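Lmo2184 protein (PDB 5JOQ) probably binds heme or another iron-bearing ligand at the cell surface as the lipoprotein substrate-binding component of an ABC transporter. Local coordinates at residues T213-A227 with W249-L263. Sequence-based numbering, arbitrary orientation.
With CIT (citric acid), chain B.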
ATOM      1  N   THR A 213       6.097  22.599  11.464  1.00 13.58           N
ATOM      2  CA  THR A 213       7.211  21.799  12.014  1.00 14.19           C
ATOM      3  C   THR A 213       8.196  22.626  12.836  1.00 14.39           C
ATOM      4  O   THR A 213       8.751  22.116  13.823  1.00 14.34           O
ATOM      5  CB  THR A 213       7.955  21.073  10.905  1.00 13.90           C
ATOM      6  OG1 THR A 213       8.412  22.029   9.945  1.00 14.18           O
ATOM      7  CG2 THR A 213       6.995  20.100  10.236  1.00 15.89           C
ATOM      8  N   GLU A 214       8.424  23.885  12.470  1.00 14.22           N
ATOM      9  CA  GLU A 214       9.328  24.711  13.267  1.00 16.56           C
ATOM     10  C   GLU A 214       8.761  24.947  14.653  1.00 18.70           C
ATOM     11  O   GLU A 214       9.502  24.935  15.642  1.00 13.57           O
ATOM     12  CB  GLU A 214       9.582  26.051  12.591  1.00 15.88           C
ATOM     13  CG  GLU A 214      10.210  25.912  11.179  1.00 16.64           C
ATOM     14  CD  GLU A 214       9.118  26.009  10.092  1.00 21.90           C
ATOM     15  OE1 GLU A 214       7.915  25.809  10.409  1.00 20.59           O
ATOM     16  OE2 GLU A 214       9.472  26.308   8.942  1.00 22.33           O
ATOM     17  N   TYR A 215       7.451  25.181  14.739  1.00 13.16           N
ATOM     18  CA  TYR A 215       6.799  25.273  16.044  1.00 14.94           C
ATOM     19  C   TYR A 215       6.956  23.968  16.815  1.00 12.38           C
ATOM     20  O   TYR A 215       7.276  23.958  18.020  1.00 12.92           O
ATOM     21  CB  TYR A 215       5.300  25.619  15.853  1.00 15.47           C
ATOM     22  CG  TYR A 215       4.513  25.412  17.136  1.00 18.44           C
ATOM     23  CD1 TYR A 215       4.529  26.362  18.154  1.00 23.25           C
ATOM     24  CD2 TYR A 215       3.829  24.237  17.360  1.00 24.50           C
ATOM     25  CE1 TYR A 215       3.823  26.149  19.360  1.00 28.79           C
ATOM     26  CE2 TYR A 215       3.125  24.019  18.562  1.00 30.85           C
ATOM     27  CZ  TYR A 215       3.136  24.970  19.553  1.00 33.51           C
ATOM     28  OH  TYR A 215       2.434  24.731  20.735  1.00 43.14           O
ATOM     29  N   LEU A 216       6.718  22.842  16.135  1.00 13.43           N
ATOM     30  CA  LEU A 216       6.781  21.544  16.812  1.00 13.24           C
ATOM     31  C   LEU A 216       8.198  21.250  17.291  1.00 12.87           C
ATOM     32  O   LEU A 216       8.394  20.711  18.389  1.00 13.73           O
ATOM     33  CB  LEU A 216       6.291  20.439  15.879  1.00 10.61           C
ATOM     34  CG  LEU A 216       4.781  20.522  15.503  1.00 15.45           C
ATOM     35  CD1 LEU A 216       4.456  19.526  14.403  1.00 13.49           C
ATOM     36  CD2 LEU A 216       3.862  20.222  16.731  1.00 14.05           C
ATOM     37  N   GLN A 217       9.198  21.613  16.492  1.00 11.85           N
ATOM     38  CA  GLN A 217      10.579  21.401  16.930  1.00 12.24           C
ATOM     39  C   GLN A 217      10.877  22.188  18.199  1.00 15.56           C
ATOM     40  O   GLN A 217      11.560  21.700  19.111  1.00 18.78           O
ATOM     41  CB  GLN A 217      11.553  21.798  15.815  1.00 12.72           C
ATOM     42  CG  GLN A 217      13.035  21.489  16.214  1.00 13.19           C
ATOM     43  CD  GLN A 217      14.023  21.795  15.078  1.00 14.34           C
ATOM     44  OE1 GLN A 217      13.835  21.325  13.964  1.00 16.41           O
ATOM     45  NE2 GLN A 217      15.041  22.590  15.354  1.00 14.58           N
ATOM     46  N   SER A 218      10.408  23.422  18.263  1.00 13.65           N
ATOM     47  CA  SER A 218      10.615  24.226  19.464  1.00 13.88           C
ATOM     48  C   SER A 218       9.849  23.635  20.651  1.00 14.46           C
ATOM     49  O   SER A 218      10.319  23.684  21.793  1.00 14.78           O
ATOM     50  CB  SER A 218      10.155  25.657  19.195  1.00 21.35           C
ATOM     51  OG  SER A 218      10.314  26.474  20.326  1.00 22.36           O
ATOM     52  N   ALA A 219       8.673  23.077  20.407  1.00 14.89           N
ATOM     53  CA  ALA A 219       7.943  22.444  21.506  1.00 18.25           C
ATOM     54  C   ALA A 219       8.708  21.232  22.030  1.00 20.30           C
ATOM     55  O   ALA A 219       8.616  20.895  23.223  1.00 17.33           O
ATOM     56  CB  ALA A 219       6.543  22.046  21.060  1.00 14.47           C
ATOM     57  N   ASN A 220       9.440  20.559  21.149  1.00 17.45           N
ATOM     58  CA  ASN A 220      10.392  19.508  21.502  1.00 17.31           C
ATOM     59  C   ASN A 220       9.676  18.346  22.204  1.00 18.40           C
ATOM     60  O   ASN A 220       9.887  18.140  23.405  1.00 15.40           O
ATOM     61  CB  ASN A 220      11.486  20.108  22.404  1.00 20.57           C
ATOM     62  CG  ASN A 220      12.693  19.185  22.587  1.00 25.65           C
ATOM     63  OD1 ASN A 220      12.970  18.317  21.762  1.00 29.18           O
ATOM     64  ND2 ASN A 220      13.441  19.402  23.664  1.00 26.51           N
ATOM     65  N   PRO A 221       8.820  17.582  21.526  1.00 12.79           N
ATOM     66  CA  PRO A 221       8.161  16.459  22.212  1.00 11.77           C
ATOM     67  C   PRO A 221       9.184  15.447  22.711  1.00 14.84           C
ATOM     68  O   PRO A 221      10.200  15.192  22.064  1.00 13.62           O
ATOM     69  CB  PRO A 221       7.245  15.845  21.136  1.00 12.30           C
ATOM     70  CG  PRO A 221       7.936  16.263  19.799  1.00 10.91           C
ATOM     71  CD  PRO A 221       8.422  17.685  20.104  1.00 11.61           C
ATOM     72  N   ASP A 222       8.913  14.872  23.881  1.00 13.79           N
ATOM     73  CA  ASP A 222       9.741  13.763  24.360  1.00 14.76           C
ATOM     74  C   ASP A 222       9.679  12.581  23.399  1.00 14.33           C
ATOM     75  O   ASP A 222      10.683  11.900  23.149  1.00 13.93           O
ATOM     76  CB  ASP A 222       9.247  13.321  25.732  1.00 15.77           C
ATOM     77  CG  ASP A 222       9.504  14.361  26.809  1.00 21.76           C
ATOM     78  OD1 ASP A 222      10.578  14.966  26.777  1.00 19.75           O
ATOM     79  OD2 ASP A 222       8.615  14.564  27.664  1.00 18.21           O
ATOM     80  N   ILE A 223       8.496  12.308  22.870  1.00 10.88           N
ATOM     81  CA  ILE A 223       8.214  11.122  22.065  1.00 11.06           C
ATOM     82  C   ILE A 223       7.472  11.535  20.809  1.00 13.94           C
ATOM     83  O   ILE A 223       6.584  12.397  20.865  1.00 12.17           O
ATOM     84  CB  ILE A 223       7.352  10.120  22.858  1.00 13.49           C
ATOM     85  CG1 ILE A 223       8.117   9.586  24.070  1.00 14.99           C
ATOM     86  CG2 ILE A 223       6.845   8.967  21.953  1.00 13.12           C
ATOM     87  CD1 ILE A 223       7.176   8.869  25.113  1.00 17.69           C
ATOM     88  N   ILE A 224       7.792  10.893  19.674  1.00 10.57           N
ATOM     89  CA  ILE A 224       6.980  11.055  18.463  1.00 10.09           C
ATOM     90  C   ILE A 224       6.371   9.706  18.115  1.00  9.82           C
ATOM     91  O   ILE A 224       7.076   8.691  18.134  1.00 12.06           O
ATOM     92  CB  ILE A 224       7.795  11.608  17.284  1.00  9.35           C
ATOM     93  CG1 ILE A 224       8.388  12.992  17.644  1.00 11.83           C
ATOM     94  CG2 ILE A 224       6.907  11.659  15.993  1.00  9.62           C
ATOM     95  CD1 ILE A 224       9.421  13.498  16.602  1.00 11.62           C
ATOM     96  N   LEU A 225       5.055   9.692  17.873  1.00  8.85           N
ATOM     97  CA  LEU A 225       4.307   8.524  17.423  1.00 11.14           C
ATOM     98  C   LEU A 225       3.837   8.779  15.999  1.00 13.91           C
ATOM     99  O   LEU A 225       3.419   9.896  15.679  1.00 12.98           O
ATOM    100  CB  LEU A 225       3.068   8.247  18.301  1.00 12.12           C
ATOM    101  CG  LEU A 225       3.293   8.122  19.812  1.00 12.74           C
ATOM    102  CD1 LEU A 225       1.954   7.813  20.519  1.00 10.73           C
ATOM    103  CD2 LEU A 225       4.358   7.026  20.120  1.00 10.97           C
ATOM    104  N   ARG A 226       3.908   7.744  15.143  1.00 10.03           N
ATOM    105  CA  ARG A 226       3.483   7.872  13.748  1.00 10.04           C
ATOM    106  C   ARG A 226       2.495   6.770  13.403  1.00 12.50           C
ATOM    107  O   ARG A 226       2.638   5.637  13.859  1.00 13.08           O
ATOM    108  CB  ARG A 226       4.693   7.789  12.765  1.00 10.99           C
ATOM    109  CG  ARG A 226       5.742   8.923  12.954  1.00 12.08           C
ATOM    110  CD  ARG A 226       6.913   8.763  11.898  1.00 12.33           C
ATOM    111  NE  ARG A 226       7.618   7.478  12.095  1.00 13.37           N
ATOM    112  CZ  ARG A 226       8.936   7.341  12.036  1.00 13.36           C
ATOM    113  NH1 ARG A 226       9.693   8.407  11.791  1.00 14.41           N
ATOM    114  NH2 ARG A 226       9.503   6.160  12.257  1.00 13.99           N
ATOM    115  N   ALA A 227       1.480   7.105  12.609  1.00 12.81           N
ATOM    116  CA  ALA A 227       0.497   6.130  12.137  1.00 14.21           C
ATOM    117  C   ALA A 227       0.336   6.296  10.630  1.00 15.55           C
ATOM    118  O   ALA A 227       0.061   7.401  10.154  1.00 14.60           O
ATOM    119  CB  ALA A 227      -0.867   6.327  12.825  1.00 14.22           C
ATOM    120  N   TRP A 249      12.667  17.052  10.238  1.00 13.94           N
ATOM    121  CA  TRP A 249      12.467  16.366  11.511  1.00 15.20           C
ATOM    122  C   TRP A 249      13.694  15.906  12.300  1.00 15.68           C
ATOM    123  O   TRP A 249      13.620  15.694  13.504  1.00 17.50           O
ATOM    124  CB  TRP A 249      11.634  15.100  11.250  1.00 15.84           C
ATOM    125  CG  TRP A 249      10.324  15.306  10.563  1.00 15.26           C
ATOM    126  CD1 TRP A 249      10.034  15.038   9.279  1.00 16.66           C
ATOM    127  CD2 TRP A 249       9.132  15.827  11.143  1.00 16.30           C
ATOM    128  NE1 TRP A 249       8.743  15.352   9.005  1.00 17.90           N
ATOM    129  CE2 TRP A 249       8.162  15.849  10.135  1.00 18.19           C
ATOM    130  CE3 TRP A 249       8.798  16.295  12.408  1.00 15.50           C
ATOM    131  CZ2 TRP A 249       6.884  16.311  10.353  1.00 19.06           C
ATOM    132  CZ3 TRP A 249       7.537  16.751  12.624  1.00 15.35           C
ATOM    133  CH2 TRP A 249       6.583  16.750  11.605  1.00 17.28           C
ATOM    134  N   LYS A 250      14.809  15.749  11.604  1.00 12.99           N
ATOM    135  CA  LYS A 250      16.013  15.188  12.184  1.00 14.77           C
ATOM    136  C   LYS A 250      16.657  15.929  13.327  1.00 14.28           C
ATOM    137  O   LYS A 250      17.415  15.367  14.053  1.00 14.92           O
ATOM    138  CB  LYS A 250      17.031  14.759  11.142  1.00 17.78           C
ATOM    139  CG  LYS A 250      17.884  15.848  10.559  1.00 20.47           C
ATOM    140  CD  LYS A 250      18.951  15.196   9.707  1.00 23.86           C
ATOM    141  CE  LYS A 250      19.886  16.191   9.087  1.00 33.04           C
ATOM    142  NZ  LYS A 250      21.085  15.478   8.583  1.00 37.06           N
ATOM    143  N   HIS A 251      16.379  17.199  13.462  1.00 14.47           N
ATOM    144  CA  HIS A 251      16.949  17.914  14.605  1.00 15.96           C
ATOM    145  C   HIS A 251      16.015  17.928  15.822  1.00 19.20           C
ATOM    146  O   HIS A 251      16.383  18.496  16.858  1.00 17.16           O
ATOM    147  CB  HIS A 251      17.353  19.321  14.187  1.00 17.25           C
ATOM    148  CG  HIS A 251      18.236  19.328  12.964  1.00 19.11           C
ATOM    149  ND1 HIS A 251      19.595  19.102  13.031  1.00 19.42           N
ATOM    150  CD2 HIS A 251      17.944  19.477  11.650  1.00 19.55           C
ATOM    151  CE1 HIS A 251      20.105  19.123  11.814  1.00 19.47           C
ATOM    152  NE2 HIS A 251      19.122  19.351  10.957  1.00 20.46           N
ATOM    153  N   PHE A 252      14.857  17.266  15.750  1.00 18.14           N
ATOM    154  CA  PHE A 252      14.069  17.024  16.968  1.00 14.60           C
ATOM    155  C   PHE A 252      14.851  16.151  17.945  1.00 17.87           C
ATOM    156  O   PHE A 252      15.405  15.121  17.559  1.00 16.73           O
ATOM    157  CB  PHE A 252      12.769  16.303  16.651  1.00 12.10           C
ATOM    158  CG  PHE A 252      11.680  17.187  16.084  1.00 14.64           C
ATOM    159  CD1 PHE A 252      11.871  17.864  14.885  1.00 12.16           C
ATOM    160  CD2 PHE A 252      10.448  17.278  16.732  1.00 12.77           C
ATOM    161  CE1 PHE A 252      10.849  18.666  14.340  1.00 13.96           C
ATOM    162  CE2 PHE A 252       9.404  18.069  16.207  1.00 13.75           C
ATOM    163  CZ  PHE A 252       9.600  18.758  15.012  1.00 13.08           C
ATOM    164  N   ASP A 253      14.815  16.509  19.233  1.00 16.94           N
ATOM    165  CA  ASP A 253      15.438  15.654  20.257  1.00 20.10           C
ATOM    166  C   ASP A 253      14.889  14.227  20.234  1.00 16.46           C
ATOM    167  O   ASP A 253      15.634  13.268  20.478  1.00 15.90           O
ATOM    168  CB  ASP A 253      15.232  16.236  21.667  1.00 21.32           C
ATOM    169  CG  ASP A 253      16.193  17.353  21.995  1.00 30.26           C
ATOM    170  OD1 ASP A 253      17.010  17.721  21.150  1.00 35.72           O
ATOM    171  OD2 ASP A 253      16.148  17.861  23.127  1.00 36.97           O
ATOM    172  N   ALA A 254      13.581  14.069  20.013  1.00 14.75           N
ATOM    173  CA  ALA A 254      12.996  12.725  19.958  1.00 15.09           C
ATOM    174  C   ALA A 254      13.681  11.863  18.913  1.00 15.74           C
ATOM    175  O   ALA A 254      13.870  10.655  19.114  1.00 15.66           O
ATOM    176  CB  ALA A 254      11.499  12.803  19.635  1.00 12.49           C
ATOM    177  N   VAL A 255      13.992  12.445  17.756  1.00 15.84           N
ATOM    178  CA  VAL A 255      14.739  11.683  16.752  1.00 15.71           C
ATOM    179  C   VAL A 255      16.148  11.377  17.258  1.00 19.50           C
ATOM    180  O   VAL A 255      16.606  10.227  17.223  1.00 18.17           O
ATOM    181  CB  VAL A 255      14.769  12.436  15.418  1.00 16.86           C
ATOM    182  CG1 VAL A 255      15.639  11.663  14.406  1.00 18.94           C
ATOM    183  CG2 VAL A 255      13.314  12.609  14.906  1.00 12.68           C
ATOM    184  N   LYS A 256      16.843  12.389  17.776  1.00 19.40           N
ATOM    185  CA  LYS A 256      18.204  12.140  18.259  1.00 22.99           C
ATOM    186  C   LYS A 256      18.236  11.067  19.344  1.00 24.14           C
ATOM    187  O   LYS A 256      19.210  10.308  19.440  1.00 23.18           O
ATOM    188  CB  LYS A 256      18.817  13.435  18.780  1.00 23.07           C
ATOM    189  CG  LYS A 256      18.934  14.517  17.723  1.00 27.00           C
ATOM    190  CD  LYS A 256      19.433  15.807  18.350  1.00 31.85           C
ATOM    191  CE  LYS A 256      19.833  16.834  17.314  1.00 33.38           C
ATOM    192  NZ  LYS A 256      20.280  18.110  17.970  1.00 32.95           N
ATOM    193  N   ASN A 257      17.195  10.987  20.170  1.00 20.66           N
ATOM    194  CA  ASN A 257      17.156  10.075  21.316  1.00 22.61           C
ATOM    195  C   ASN A 257      16.513   8.730  20.987  1.00 20.64           C
ATOM    196  O   ASN A 257      16.308   7.923  21.903  1.00 19.97           O
ATOM    197  CB  ASN A 257      16.370  10.696  22.484  1.00 24.04           C
ATOM    198  CG  ASN A 257      17.025  11.937  23.050  1.00 29.17           C
ATOM    199  OD1 ASN A 257      18.217  12.130  22.898  1.00 29.62           O
ATOM    200  ND2 ASN A 257      16.236  12.789  23.708  1.00 29.30           N
ATOM    201  N   ASN A 258      16.139   8.487  19.728  1.00 19.58           N
ATOM    202  CA  ASN A 258      15.519   7.223  19.317  1.00 21.96           C
ATOM    203  C   ASN A 258      14.187   6.995  20.044  1.00 19.18           C
ATOM    204  O   ASN A 258      13.882   5.890  20.492  1.00 18.78           O
ATOM    205  CB  ASN A 258      16.482   6.042  19.543  1.00 26.47           C
ATOM    206  CG  ASN A 258      15.980   4.738  18.908  1.00 31.98           C
ATOM    207  OD1 ASN A 258      15.380   4.740  17.808  1.00 34.12           O
ATOM    208  ND2 ASN A 258      16.206   3.618  19.603  1.00 27.15           N
ATOM    209  N   ARG A 259      13.397   8.058  20.165  0.61 15.40           N
ATOM    210  CA  ARG A 259      12.084   8.015  20.797  0.61 14.28           C
ATOM    211  C   ARG A 259      10.981   8.276  19.765  0.61 14.66           C
ATOM    212  O   ARG A 259      10.031   9.025  20.021  0.61 12.19           O
ATOM    213  CB  ARG A 259      12.023   9.032  21.946  0.61 14.52           C
ATOM    214  CG  ARG A 259      13.185   8.890  22.986  0.61 18.20           C
ATOM    215  CD  ARG A 259      12.927   9.692  24.291  0.61 21.59           C
ATOM    216  NE  ARG A 259      11.831   9.130  25.090  0.61 24.15           N
ATOM    217  CZ  ARG A 259      11.387   9.638  26.245  0.61 22.18           C
ATOM    218  NH1 ARG A 259      11.944  10.725  26.745  0.61 20.15           N
ATOM    219  NH2 ARG A 259      10.380   9.052  26.897  0.61 18.80           N
ATOM    220  N   VAL A 260      11.098   7.661  18.589  1.00 12.76           N
ATOM    221  CA  VAL A 260      10.098   7.760  17.539  1.00 14.16           C
ATOM    222  C   VAL A 260       9.569   6.356  17.304  1.00 17.85           C
ATOM    223  O   VAL A 260      10.355   5.428  17.072  1.00 16.79           O
ATOM    224  CB  VAL A 260      10.688   8.342  16.239  1.00 14.29           C
ATOM    225  CG1 VAL A 260       9.561   8.526  15.186  1.00 12.54           C
ATOM    226  CG2 VAL A 260      11.442   9.656  16.518  1.00 11.19           C
ATOM    227  N   TYR A 261       8.241   6.186  17.381  1.00 12.74           N
ATOM    228  CA  TYR A 261       7.625   4.871  17.246  1.00 11.26           C
ATOM    229  C   TYR A 261       6.637   4.886  16.098  1.00 13.67           C
ATOM    230  O   TYR A 261       5.855   5.830  15.959  1.00 15.55           O
ATOM    231  CB  TYR A 261       6.875   4.477  18.542  1.00 13.22           C
ATOM    232  CG  TYR A 261       7.785   4.439  19.727  1.00 18.60           C
ATOM    233  CD1 TYR A 261       7.993   5.568  20.500  1.00 17.62           C
ATOM    234  CD2 TYR A 261       8.452   3.264  20.077  1.00 25.43           C
ATOM    235  CE1 TYR A 261       8.859   5.550  21.611  1.00 20.72           C
ATOM    236  CE2 TYR A 261       9.328   3.226  21.208  1.00 25.69           C
ATOM    237  CZ  TYR A 261       9.536   4.386  21.947  1.00 27.05           C
ATOM    238  OH  TYR A 261      10.389   4.388  23.041  1.00 30.01           O
ATOM    239  N   ASP A 262       6.601   3.802  15.345  1.00 15.02           N
ATOM    240  CA  ASP A 262       5.535   3.572  14.377  1.00 13.11           C
ATOM    241  C   ASP A 262       4.453   2.739  15.037  1.00 13.33           C
ATOM    242  O   ASP A 262       4.733   1.652  15.565  1.00 15.49           O
ATOM    243  CB  ASP A 262       6.087   2.857  13.148  1.00 12.81           C
ATOM    244  CG  ASP A 262       6.977   3.760  12.357  1.00 16.77           C
ATOM    245  OD1 ASP A 262       6.451   4.815  11.944  1.00 14.63           O
ATOM    246  OD2 ASP A 262       8.179   3.451  12.207  1.00 15.10           O
ATOM    247  N   LEU A 263       3.236   3.240  15.029  1.00 16.64           N
ATOM    248  CA  LEU A 263       2.145   2.539  15.689  1.00 17.53           C
ATOM    249  C   LEU A 263       1.697   1.389  14.802  1.00 21.47           C
ATOM    250  O   LEU A 263       1.399   1.595  13.619  1.00 22.49           O
ATOM    251  CB  LEU A 263       0.981   3.490  15.955  1.00 15.29           C
ATOM    252  CG  LEU A 263       1.282   4.639  16.923  1.00 15.98           C
ATOM    253  CD1 LEU A 263       0.031   5.526  17.028  1.00 13.05           C
ATOM    254  CD2 LEU A 263       1.661   4.117  18.339  1.00 17.37           C
TER
HETATM  255  C1  CIT B 301      10.028  11.429  29.445  1.00 65.30           C
HETATM  256  O1  CIT B 301       9.885  10.258  29.029  1.00 63.11           O
HETATM  257  O2  CIT B 301      10.892  12.136  28.888  1.00 62.35           O
HETATM  258  C2  CIT B 301       9.159  11.958  30.571  1.00 73.63           C
HETATM  259  C3  CIT B 301       9.842  13.025  31.435  1.00 83.15           C
HETATM  260  O7  CIT B 301       9.557  14.307  30.805  1.00 84.81           O
HETATM  261  C4  CIT B 301       9.264  13.050  32.855  1.00 89.08           C
HETATM  262  C5  CIT B 301       9.900  14.139  33.706  1.00 92.45           C
HETATM  263  O3  CIT B 301      11.064  14.016  34.156  1.00 92.93           O
HETATM  264  O4  CIT B 301       9.264  15.178  33.995  1.00 93.66           O
HETATM  265  C6  CIT B 301      11.349  12.759  31.504  1.00 82.77           C
HETATM  266  O5  CIT B 301      11.780  11.821  32.209  1.00 82.07           O
HETATM  267  O6  CIT B 301      12.171  13.443  30.853  1.00 82.23           O
HETATM  268  O   HOH W   1      14.486  19.008  12.425  1.00 15.24           O
HETATM  269  O   HOH W   2      13.431  19.562  19.222  1.00 23.95           O
HETATM  270  O   HOH W   3      11.679  16.319  19.994  1.00 11.77           O
HETATM  271  O   HOH W   4      14.842  17.182  25.378  1.00 47.11           O
HETATM  272  O   HOH W   5      13.296  13.031  23.588  1.00 25.69           O
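Phe252 lays the face of its ring against the backbone of helix 213-219, with Gln217 CA 3.7 Å from the ring centroid in a CH-pi contact, while Pro221 CD meets the ring edge. Ile224 packs its CG1 on Ala254 CB at 3.7 Å, and its CD1 also reaches Phe252 CD2; the small methyl of Ala254 lets helix 253-256 sit close to the strand. Beyond Ile224, strands 223-227 and 260-262 run parallel, 20° apart, joined by four backbone hydrogen bonds, from Ile224 N–Arg259 O to Leu263 N–Arg226 O; beta-branched Ile224 and Val260 suit the extended chain. Val260 CG1 lies over the centre of the Arg226 guanidinium, 3.4 Å from CZ. A bend at chi3 (-62°) turns that group side-on to Asp262 in a salt bridge, Arg226 NE to Asp262 OD1 at 2.9 Å and Arg226 NH2 to Asp262 OD2 at 3.0 Å. Asp240 of helix 233-245 also pairs with NH2, giving the buried guanidinium two carboxylate partners that would probably stabilise its positive charge. At the outer edge Asn220 ND2 donates to Asp253 OD2 (3.2 Å), and one of two Arg259 conformers bonds a citrate, probably from the crystallisation liquor, NH1 to O2 at 2.8 Å. With helices 233-245, 247-250 and 253-256 linking two adjacent parallel strands, this is a beta-alpha-beta crossover in the C-terminal lobe of a solute-binding protein 8 family member.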